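Local coordinates for uncharacterized protein (Leishmania major, PDB 2B4W) that is of unknown function but belongs to a family grouped with the beta-fructosidase-like proteins, and so possibly shares their beta-propeller fold and a carbohydrate-related role, at residues A[13-19]-A[288-294]; A[221-226]-A[259-265]; A[250-256]-A[281-287]. All blocks are in the same frame, centred on the assembly; numbering follows the deposited sequence.

Contact 1 of 3, residues A[13-19]-A[288-294]; sequences RVYESVL and EGRITID
E16 and R290 meet diagonally across neighbouring antiparallel strands, on the same face of the sheet, and the side chain of E16 can be followed outward over T292 to reach the arginine. Its CB lies 3.6 Å from T292 OG1, and CG packs on the threonine's own CB at 3.7 Å. The first torsion (chi1 -42°) places CG beside the backbone N, and the extended chain beyond carries the carboxyl carbon CD past T292 OG1 at 3.4 Å. At the tip OE1 takes both terminal nitrogens of R290, NH1 at 2.9 Å and NH2 at 3.3 Å, so the guanidinium grips end-on with two nitrogens on one oxygen. Carboxylate and guanidinium planes stand 88° apart: NH1 arrives from above the carboxylate, NH2 almost in line with the C-O bond, and a water joins NH2 to the same OE1. R290 also pairs with D69 and D278, and D278 holds T292 OG1; together with E16 these two acids probably balance the charge of the buried guanidinium and fix its rotation.

D294 is shared by two partners. Y15 OH donates to its OD1 at 2.6 Å, with ring and carboxylate nearly perpendicular (89°), while R13 NH1 bonds OD2 at 3.0 Å from above the carboxylate plane. On the reverse face V14 CG1 rests against I291 CB at 3.8 Å, and S17 OG turns to the carbonyl of C249.

V18 and R290 form a hydrogen-bonded antiparallel pair, flanked by the non-hydrogen-bonded pairs S17-I291 and L19-G289. Strand 16-23 thus pairs beside the C-terminal strands 264-271, 277-283 and 287-293, consistent with the "Velcro" ring closure of a beta-propeller.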
loop_
_atom_site.group_PDB
_atom_site.type_symbol
_atom_site.label_atom_id
_atom_site.label_comp_id
_atom_site.label_asym_id
_atom_site.label_seq_id
_atom_site.Cartn_x
_atom_site.Cartn_y
_atom_site.Cartn_z
ATOM N N ARG A 13 6.542 12.246 15.386
ATOM C CA ARG A 13 5.652 11.997 16.522
ATOM C C ARG A 13 5.055 10.599 16.424
ATOM O O ARG A 13 4.044 10.335 15.779
ATOM C CB ARG A 13 4.586 13.089 16.580
ATOM C CG ARG A 13 3.850 13.241 17.886
ATOM C CD ARG A 13 2.643 14.152 17.860
ATOM N NE ARG A 13 2.887 15.504 17.445
ATOM C CZ ARG A 13 2.371 16.226 16.470
ATOM N NH1 ARG A 13 1.454 15.749 15.640
ATOM N NH2 ARG A 13 2.785 17.480 16.307
ATOM N N VAL A 14 5.752 9.671 17.064
ATOM C CA VAL A 14 5.555 8.245 17.040
ATOM C C VAL A 14 5.268 7.720 18.443
ATOM O O VAL A 14 6.069 7.991 19.324
ATOM C CB VAL A 14 6.804 7.504 16.514
ATOM C CG1 VAL A 14 6.519 6.031 16.243
ATOM C CG2 VAL A 14 7.320 8.200 15.271
ATOM N N TYR A 15 4.178 6.983 18.599
ATOM C CA TYR A 15 3.724 6.539 19.902
ATOM C C TYR A 15 4.086 5.106 20.204
ATOM O O TYR A 15 4.088 4.678 21.351
ATOM C CB TYR A 15 2.202 6.663 19.976
ATOM C CG TYR A 15 1.712 8.070 19.794
ATOM C CD1 TYR A 15 1.601 8.605 18.518
ATOM C CD2 TYR A 15 1.366 8.859 20.880
ATOM C CE1 TYR A 15 1.159 9.894 18.346
ATOM C CE2 TYR A 15 0.914 10.153 20.703
ATOM C CZ TYR A 15 0.805 10.672 19.427
ATOM O OH TYR A 15 0.362 11.965 19.213
ATOM N N GLU A 16 4.349 4.341 19.155
ATOM C CA GLU A 16 4.676 2.926 19.222
ATOM C C GLU A 16 5.447 2.602 17.933
ATOM O O GLU A 16 5.160 3.237 16.916
ATOM C CB GLU A 16 3.495 1.970 19.314
ATOM C CG GLU A 16 2.336 2.321 20.207
ATOM C CD GLU A 16 1.200 1.337 20.273
ATOM O OE1 GLU A 16 1.293 0.218 19.716
ATOM O OE2 GLU A 16 0.196 1.721 20.901
ATOM N N SER A 17 6.360 1.655 18.013
ATOM C CA SER A 17 7.261 1.311 16.908
ATOM C C SER A 17 7.735 -0.124 17.070
ATOM O O SER A 17 8.409 -0.496 18.036
ATOM C CB SER A 17 8.402 2.324 16.861
ATOM O OG SER A 17 9.365 2.025 15.885
ATOM N N VAL A 18 7.328 -0.963 16.115
ATOM C CA VAL A 18 7.610 -2.384 16.156
ATOM C C VAL A 18 7.894 -2.888 14.731
ATOM O O VAL A 18 7.571 -2.179 13.769
ATOM C CB VAL A 18 6.475 -3.262 16.710
ATOM C CG1 VAL A 18 6.049 -2.862 18.120
ATOM C CG2 VAL A 18 5.274 -3.210 15.766
ATOM N N LEU A 19 8.466 -4.093 14.720
ATOM C CA LEU A 19 8.605 -4.854 13.478
ATOM C C LEU A 19 7.705 -6.078 13.600
ATOM O O LEU A 19 7.664 -6.706 14.662
ATOM C CB LEU A 19 10.048 -5.239 13.180
ATOM C CG LEU A 19 10.971 -4.071 12.797
ATOM C CD1 LEU A 19 12.395 -4.582 12.610
ATOM C CD2 LEU A 19 10.474 -3.334 11.561
ATOM N N GLU A 288 8.705 -5.804 7.628
ATOM C CA GLU A 288 7.431 -5.087 7.692
ATOM C C GLU A 288 7.340 -4.416 9.059
ATOM O O GLU A 288 7.535 -5.084 10.067
ATOM C CB GLU A 288 6.259 -6.028 7.420
ATOM C CG GLU A 288 4.891 -5.427 7.203
ATOM C CD GLU A 288 4.682 -4.528 6.014
ATOM O OE1 GLU A 288 5.442 -4.621 5.018
ATOM O OE2 GLU A 288 3.720 -3.701 6.035
ATOM N N GLY A 289 7.057 -3.112 9.062
ATOM C CA GLY A 289 6.952 -2.423 10.326
ATOM C C GLY A 289 5.559 -1.861 10.566
ATOM O O GLY A 289 4.730 -1.709 9.663
ATOM N N ARG A 290 5.306 -1.541 11.831
ATOM C CA ARG A 290 4.133 -0.813 12.275
ATOM C C ARG A 290 4.546 0.284 13.266
ATOM O O ARG A 290 5.232 -0.009 14.251
ATOM C CB ARG A 290 3.120 -1.755 12.927
ATOM C CG ARG A 290 1.981 -1.033 13.631
ATOM C CD ARG A 290 1.075 -1.947 14.393
ATOM N NE ARG A 290 1.574 -2.462 15.654
ATOM C CZ ARG A 290 1.700 -1.777 16.787
ATOM N NH1 ARG A 290 1.388 -0.501 16.904
ATOM N NH2 ARG A 290 2.172 -2.364 17.886
ATOM N N ILE A 291 4.112 1.507 12.991
ATOM C CA ILE A 291 4.244 2.631 13.901
ATOM C C ILE A 291 2.835 3.207 14.119
ATOM O O ILE A 291 2.039 3.171 13.172
ATOM C CB ILE A 291 5.168 3.774 13.438
ATOM C CG1 ILE A 291 4.798 4.372 12.090
ATOM C CG2 ILE A 291 6.627 3.296 13.527
ATOM C CD1 ILE A 291 5.627 5.535 11.558
ATOM N N THR A 292 2.618 3.686 15.331
ATOM C CA THR A 292 1.366 4.340 15.742
ATOM C C THR A 292 1.634 5.840 15.711
ATOM O O THR A 292 2.571 6.318 16.337
ATOM C CB THR A 292 0.905 3.836 17.113
ATOM O OG1 THR A 292 0.730 2.408 17.071
ATOM C CG2 THR A 292 -0.437 4.432 17.496
ATOM N N ILE A 293 0.811 6.547 14.956
ATOM C CA ILE A 293 0.903 7.932 14.594
ATOM C C ILE A 293 -0.469 8.611 14.658
ATOM O O ILE A 293 -1.498 7.950 14.724
ATOM C CB ILE A 293 1.495 8.058 13.182
ATOM C CG1 ILE A 293 0.697 7.380 12.077
ATOM C CG2 ILE A 293 2.921 7.516 13.154
ATOM C CD1 ILE A 293 0.980 7.932 10.696
ATOM N N ASP A 294 -0.490 9.922 14.662
ATOM C CA ASP A 294 -1.707 10.710 14.625
ATOM C C ASP A 294 -2.430 10.488 13.291
ATOM O O ASP A 294 -1.779 10.219 12.278
ATOM C CB ASP A 294 -1.405 12.195 14.771
ATOM C CG ASP A 294 -0.636 12.511 16.039
ATOM O OD1 ASP A 294 -1.202 12.311 17.132
ATOM O OD2 ASP A 294 0.531 12.941 15.932
HETATM O O HOH W 1 2.939 -2.148 20.527
#

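Contact 2 of 3, residues A[221-226]-A[259-265]; sequences QSVYVN and LLADCVF
Y224 and C263 meet where segments 221-226 and 259-265, running the same way, come closest. Here the packing is tight: V264 N bonds Y224 O at 2.8 Å, and Y224 N bonds D262 O at 3.1 Å, giving a single backbone bridge. C263 SG touches Y224 CB at 3.5 Å and lies obliquely by the ring, 4.2 Å from its centroid and 35° off the normal, as a sulfur-aromatic contact. The sulfur is put there by chi1 of 176°, which holds SG opposite the cysteine's backbone N. While its carbonyl serves the bridge, D262 sends its carboxylate along V223, OD2 lying 3.9 Å from V223 CG2. Farther along, V264 CG2 presses on the amide of N226, 3.4 Å from ND2, the two side chains crossing at about a right angle. That amide is spoken for on both atoms, OD1 by Y250 OH and ND2 by S281 OG and a water lying close to V264 O.

The contact is looser around the exposed Q221, L259 and A261. S222 N still bonds L259 O at 3.1 Å, but Q221 is poorly ordered.

Main-chain bonds and the C263 sulfur thus hold the two segments together, whereas polar side-chain ends are satisfied from outside them: the buried amide of N226 as above, the hydroxyl of Y224 by W189, and the charge of D262, turned outward, by K5.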
loop_
_atom_site.group_PDB
_atom_site.type_symbol
_atom_site.label_atom_id
_atom_site.label_comp_id
_atom_site.label_asym_id
_atom_site.label_seq_id
_atom_site.Cartn_x
_atom_site.Cartn_y
_atom_site.Cartn_z
ATOM N N GLN A 221 21.937 6.739 -1.963
ATOM C CA GLN A 221 20.694 6.362 -1.304
ATOM C C GLN A 221 19.450 6.620 -2.139
ATOM O O GLN A 221 19.162 7.698 -2.658
ATOM C CB GLN A 221 20.558 7.117 0.028
ATOM C CG GLN A 221 19.790 6.348 1.091
ATOM C CD GLN A 221 20.695 5.493 1.959
ATOM O OE1 GLN A 221 21.332 4.568 1.449
ATOM N NE2 GLN A 221 20.752 5.802 3.252
ATOM N N SER A 222 18.627 5.575 -2.269
ATOM C CA SER A 222 17.285 5.828 -2.796
ATOM C C SER A 222 16.351 5.960 -1.586
ATOM O O SER A 222 16.088 4.964 -0.909
ATOM C CB SER A 222 16.822 4.753 -3.763
ATOM O OG SER A 222 16.932 5.222 -5.107
ATOM N N VAL A 223 15.923 7.197 -1.362
ATOM C CA VAL A 223 15.126 7.589 -0.221
ATOM C C VAL A 223 13.637 7.340 -0.482
ATOM O O VAL A 223 13.144 7.924 -1.446
ATOM C CB VAL A 223 15.270 9.082 0.129
ATOM C CG1 VAL A 223 14.252 9.445 1.210
ATOM C CG2 VAL A 223 16.669 9.442 0.589
ATOM N N TYR A 224 13.015 6.516 0.356
ATOM C CA TYR A 224 11.574 6.264 0.302
ATOM C C TYR A 224 10.986 6.621 1.669
ATOM O O TYR A 224 11.356 6.050 2.704
ATOM C CB TYR A 224 11.235 4.827 -0.077
ATOM C CG TYR A 224 11.337 4.425 -1.526
ATOM C CD1 TYR A 224 12.517 4.598 -2.252
ATOM C CD2 TYR A 224 10.259 3.856 -2.194
ATOM C CE1 TYR A 224 12.607 4.226 -3.583
ATOM C CE2 TYR A 224 10.338 3.478 -3.526
ATOM C CZ TYR A 224 11.520 3.669 -4.220
ATOM O OH TYR A 224 11.612 3.298 -5.544
ATOM N N VAL A 225 10.063 7.586 1.690
ATOM C CA VAL A 225 9.380 7.880 2.943
ATOM C C VAL A 225 7.884 7.609 2.835
ATOM O O VAL A 225 7.284 7.514 1.781
ATOM C CB VAL A 225 9.566 9.327 3.427
ATOM C CG1 VAL A 225 10.998 9.782 3.199
ATOM C CG2 VAL A 225 8.574 10.240 2.731
ATOM N N ASN A 226 7.256 7.459 4.002
ATOM C CA ASN A 226 5.822 7.207 4.008
ATOM C C ASN A 226 5.143 8.562 3.826
ATOM O O ASN A 226 5.533 9.511 4.514
ATOM C CB ASN A 226 5.367 6.569 5.299
ATOM C CG ASN A 226 5.951 5.240 5.674
ATOM O OD1 ASN A 226 6.310 5.035 6.837
ATOM N ND2 ASN A 226 6.041 4.287 4.768
ATOM N N LEU A 259 21.862 0.500 -0.039
ATOM C CA LEU A 259 21.265 1.584 -0.801
ATOM C C LEU A 259 19.868 1.956 -0.318
ATOM O O LEU A 259 19.365 3.053 -0.587
ATOM C CB LEU A 259 21.229 1.126 -2.256
ATOM C CG LEU A 259 20.722 2.054 -3.331
ATOM C CD1 LEU A 259 21.445 1.728 -4.640
ATOM C CD2 LEU A 259 19.218 1.962 -3.545
ATOM N N LEU A 260 19.228 1.023 0.377
ATOM C CA LEU A 260 17.836 1.216 0.779
ATOM C C LEU A 260 17.764 1.401 2.287
ATOM O O LEU A 260 16.767 1.022 2.895
ATOM C CB LEU A 260 17.010 0.022 0.322
ATOM C CG LEU A 260 16.799 -0.071 -1.194
ATOM C CD1 LEU A 260 16.151 -1.396 -1.551
ATOM C CD2 LEU A 260 15.972 1.101 -1.698
ATOM N N ALA A 261 18.833 1.983 2.833
ATOM C CA ALA A 261 18.946 2.232 4.261
ATOM C C ALA A 261 18.060 3.387 4.714
ATOM O O ALA A 261 17.850 3.599 5.907
ATOM C CB ALA A 261 20.400 2.494 4.648
ATOM N N ASP A 262 17.526 4.129 3.753
ATOM C CA ASP A 262 16.571 5.174 4.063
ATOM C C ASP A 262 15.266 5.014 3.284
ATOM O O ASP A 262 14.697 6.031 2.877
ATOM C CB ASP A 262 17.187 6.551 3.775
ATOM C CG ASP A 262 16.500 7.626 4.605
ATOM O OD1 ASP A 262 15.602 7.285 5.414
ATOM O OD2 ASP A 262 16.857 8.807 4.424
ATOM N N CYS A 263 14.846 3.773 3.103
ATOM C CA CYS A 263 13.658 3.370 2.378
ATOM C C CYS A 263 12.538 2.753 3.212
ATOM O O CYS A 263 12.783 1.751 3.871
ATOM C CB CYS A 263 14.045 2.323 1.316
ATOM S SG CYS A 263 12.650 1.616 0.389
ATOM N N VAL A 264 11.314 3.292 3.183
ATOM C CA VAL A 264 10.133 2.604 3.683
ATOM C C VAL A 264 9.001 2.716 2.652
ATOM O O VAL A 264 8.805 3.762 2.058
ATOM C CB VAL A 264 9.561 3.113 5.014
ATOM C CG1 VAL A 264 10.408 2.647 6.190
ATOM C CG2 VAL A 264 9.428 4.624 4.943
ATOM N N PHE A 265 8.274 1.628 2.455
ATOM C CA PHE A 265 7.281 1.602 1.374
ATOM C C PHE A 265 5.930 1.236 1.959
ATOM O O PHE A 265 5.775 0.075 2.359
ATOM C CB PHE A 265 7.808 0.574 0.380
ATOM C CG PHE A 265 6.951 0.279 -0.827
ATOM C CD1 PHE A 265 5.929 -0.658 -0.740
ATOM C CD2 PHE A 265 7.178 0.925 -2.029
ATOM C CE1 PHE A 265 5.151 -0.934 -1.843
ATOM C CE2 PHE A 265 6.391 0.648 -3.141
ATOM C CZ PHE A 265 5.373 -0.283 -3.055
HETATM O O HOH W 2 12.725 6.534 4.820
HETATM O O HOH W 3 6.569 4.871 2.011
#

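Contact 3 of 3, residues A[250-256]-A[281-287]; sequences YPPCEPK and SGVGDSH
C253 and H287 make the first of two contacts over aromatic faces. C253 CB sits above the imidazole, 3.6 Å from the ring centroid, and SG follows over the same ring at 4.2 Å. With chi1 at 50° the sulfur lies between the backbone N and the carbonyl carbon, where it also meets V283 CG1. The other methyl of that valine, CG2, sits over one face of the Y250 ring, offset toward its rim and 4.2 Å from its centroid, in a CH-pi contact. Y250 OH reaches on to S281 CB at 3.2 Å, though its hydrogen bond goes to N226.

Hydrogen bonds dominate at the turn. S286 OG donates to E254 O at 2.7 Å and accepts from H287 ND1 at 2.8 Å, a chain of two bonds that fixes the imidazole's rotation. K256 N bonds G284 O at 2.7 Å.

Charge lies at the far end, where a water bridges K256 NZ to D285 O; NZ also bonds the carbonyl of K51 and meets E50 in a salt bridge and the W55 ring in a cation-pi contact.

V283 O accepts from both S286 N and H287 N: this is a classic beta bulge in the hairpin linking strands 277-283 and 287-293, clasped by an irregular loop.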
loop_
_atom_site.group_PDB
_atom_site.type_symbol
_atom_site.label_atom_id
_atom_site.label_comp_id
_atom_site.label_asym_id
_atom_site.label_seq_id
_atom_site.Cartn_x
_atom_site.Cartn_y
_atom_site.Cartn_z
ATOM N N TYR A 250 10.817 3.227 12.687
ATOM C CA TYR A 250 10.701 1.800 12.904
ATOM C C TYR A 250 11.970 1.271 13.551
ATOM O O TYR A 250 13.020 1.881 13.380
ATOM C CB TYR A 250 10.452 1.065 11.570
ATOM C CG TYR A 250 9.240 1.605 10.837
ATOM C CD1 TYR A 250 9.302 2.737 10.041
ATOM C CD2 TYR A 250 8.016 0.953 10.955
ATOM C CE1 TYR A 250 8.190 3.235 9.368
ATOM C CE2 TYR A 250 6.907 1.442 10.290
ATOM C CZ TYR A 250 6.987 2.567 9.510
ATOM O OH TYR A 250 5.853 3.016 8.854
ATOM N N PRO A 251 11.898 0.169 14.266
ATOM C CA PRO A 251 13.126 -0.361 14.857
ATOM C C PRO A 251 14.205 -0.611 13.803
ATOM O O PRO A 251 13.993 -0.782 12.602
ATOM C CB PRO A 251 12.687 -1.680 15.489
ATOM C CG PRO A 251 11.219 -1.518 15.726
ATOM C CD PRO A 251 10.731 -0.645 14.606
ATOM N N PRO A 252 15.438 -0.584 14.290
ATOM C CA PRO A 252 16.590 -0.870 13.440
ATOM C C PRO A 252 16.525 -2.273 12.848
ATOM O O PRO A 252 16.143 -3.253 13.488
ATOM C CB PRO A 252 17.771 -0.778 14.410
ATOM C CG PRO A 252 17.171 -0.936 15.769
ATOM C CD PRO A 252 15.825 -0.265 15.672
ATOM N N CYS A 253 16.904 -2.353 11.572
ATOM C CA CYS A 253 16.977 -3.601 10.839
ATOM C C CYS A 253 17.797 -3.379 9.565
ATOM O O CYS A 253 17.851 -2.270 9.040
ATOM C CB CYS A 253 15.592 -4.147 10.500
ATOM S SG CYS A 253 14.470 -2.952 9.734
ATOM N N GLU A 254 18.429 -4.445 9.081
ATOM C CA GLU A 254 19.214 -4.368 7.848
ATOM C C GLU A 254 18.386 -4.307 6.580
ATOM O O GLU A 254 17.517 -5.143 6.290
ATOM C CB GLU A 254 20.151 -5.588 7.783
ATOM C CG GLU A 254 20.966 -5.734 9.061
ATOM C CD GLU A 254 21.908 -4.559 9.260
ATOM O OE1 GLU A 254 22.710 -4.325 8.332
ATOM O OE2 GLU A 254 21.844 -3.889 10.315
ATOM N N PRO A 255 18.628 -3.318 5.726
ATOM C CA PRO A 255 17.855 -3.314 4.474
ATOM C C PRO A 255 18.276 -4.487 3.587
ATOM O O PRO A 255 19.175 -5.264 3.914
ATOM C CB PRO A 255 18.211 -1.977 3.830
ATOM C CG PRO A 255 19.515 -1.587 4.442
ATOM C CD PRO A 255 19.559 -2.196 5.808
ATOM N N LYS A 256 17.590 -4.595 2.455
ATOM C CA LYS A 256 17.934 -5.630 1.490
ATOM C C LYS A 256 19.377 -5.360 1.043
ATOM O O LYS A 256 20.223 -6.243 0.998
ATOM C CB LYS A 256 17.007 -5.643 0.279
ATOM C CG LYS A 256 17.079 -6.926 -0.539
ATOM C CD LYS A 256 15.991 -6.972 -1.591
ATOM C CE LYS A 256 15.944 -8.309 -2.314
ATOM N NZ LYS A 256 15.431 -9.421 -1.496
ATOM N N SER A 281 4.129 -0.682 7.114
ATOM C CA SER A 281 5.024 -0.335 6.031
ATOM C C SER A 281 6.065 -1.418 5.777
ATOM O O SER A 281 6.484 -2.083 6.721
ATOM C CB SER A 281 5.789 0.948 6.360
ATOM O OG SER A 281 6.402 1.509 5.205
ATOM N N GLY A 282 6.442 -1.523 4.500
ATOM C CA GLY A 282 7.655 -2.278 4.189
ATOM C C GLY A 282 8.825 -1.430 4.695
ATOM O O GLY A 282 8.762 -0.206 4.613
ATOM N N VAL A 283 9.842 -2.093 5.210
ATOM C CA VAL A 283 11.018 -1.464 5.789
ATOM C C VAL A 283 12.298 -1.979 5.130
ATOM O O VAL A 283 12.563 -3.184 5.176
ATOM C CB VAL A 283 11.032 -1.738 7.305
ATOM C CG1 VAL A 283 12.315 -1.199 7.913
ATOM C CG2 VAL A 283 9.801 -1.137 7.978
ATOM N N GLY A 284 13.095 -1.114 4.509
ATOM C CA GLY A 284 14.362 -1.525 3.903
ATOM C C GLY A 284 14.287 -2.612 2.863
ATOM O O GLY A 284 15.323 -3.218 2.547
ATOM N N ASP A 285 13.117 -2.896 2.305
ATOM C CA ASP A 285 12.835 -3.981 1.384
ATOM C C ASP A 285 13.208 -5.327 2.004
ATOM O O ASP A 285 13.510 -6.291 1.296
ATOM C CB ASP A 285 13.521 -3.842 0.022
ATOM C CG ASP A 285 12.684 -3.062 -0.975
ATOM O OD1 ASP A 285 11.745 -2.333 -0.579
ATOM O OD2 ASP A 285 12.945 -3.148 -2.191
ATOM N N SER A 286 13.172 -5.391 3.330
ATOM C CA SER A 286 13.458 -6.637 4.037
ATOM C C SER A 286 12.539 -7.013 5.185
ATOM O O SER A 286 12.464 -8.205 5.547
ATOM C CB SER A 286 14.885 -6.516 4.617
ATOM O OG SER A 286 14.969 -5.508 5.609
ATOM N N HIS A 287 11.861 -6.040 5.796
ATOM C CA HIS A 287 10.986 -6.277 6.939
ATOM C C HIS A 287 9.656 -5.537 6.746
ATOM O O HIS A 287 9.512 -4.744 5.820
ATOM C CB HIS A 287 11.611 -5.820 8.260
ATOM C CG HIS A 287 12.851 -6.523 8.726
ATOM N ND1 HIS A 287 14.048 -6.428 8.037
ATOM C CD2 HIS A 287 13.134 -7.306 9.789
ATOM C CE1 HIS A 287 14.999 -7.123 8.650
ATOM N NE2 HIS A 287 14.474 -7.673 9.727
HETATM O O HOH W 4 14.500 -9.034 0.796
#

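In the fold
All three contacts reach the same mixed sheet. Contacts 1 and 3 share strand 287-293 or its hairpin; S281 O and G289 N probably bond between them, and S17 packs on Y250 and P251. Contacts 2 and 3, about 9 Å between centres, meet through strands 264-271 and 277-283, where F265 O probably bonds G282 N. Each has six buried residues, but contact 1 is exposed at R13 and Y15, contact 2 at three residues round Q221, and contact 3 at E254 alone. Contact 1 is strand pairing with salt bridges along its flank; contact 2 joins this sheet to the 223-231 sheet through a short bridge and sulfur-aromatic packing; contact 3 lays a loop against a hairpin, relying on ring faces and hydrogen bonds.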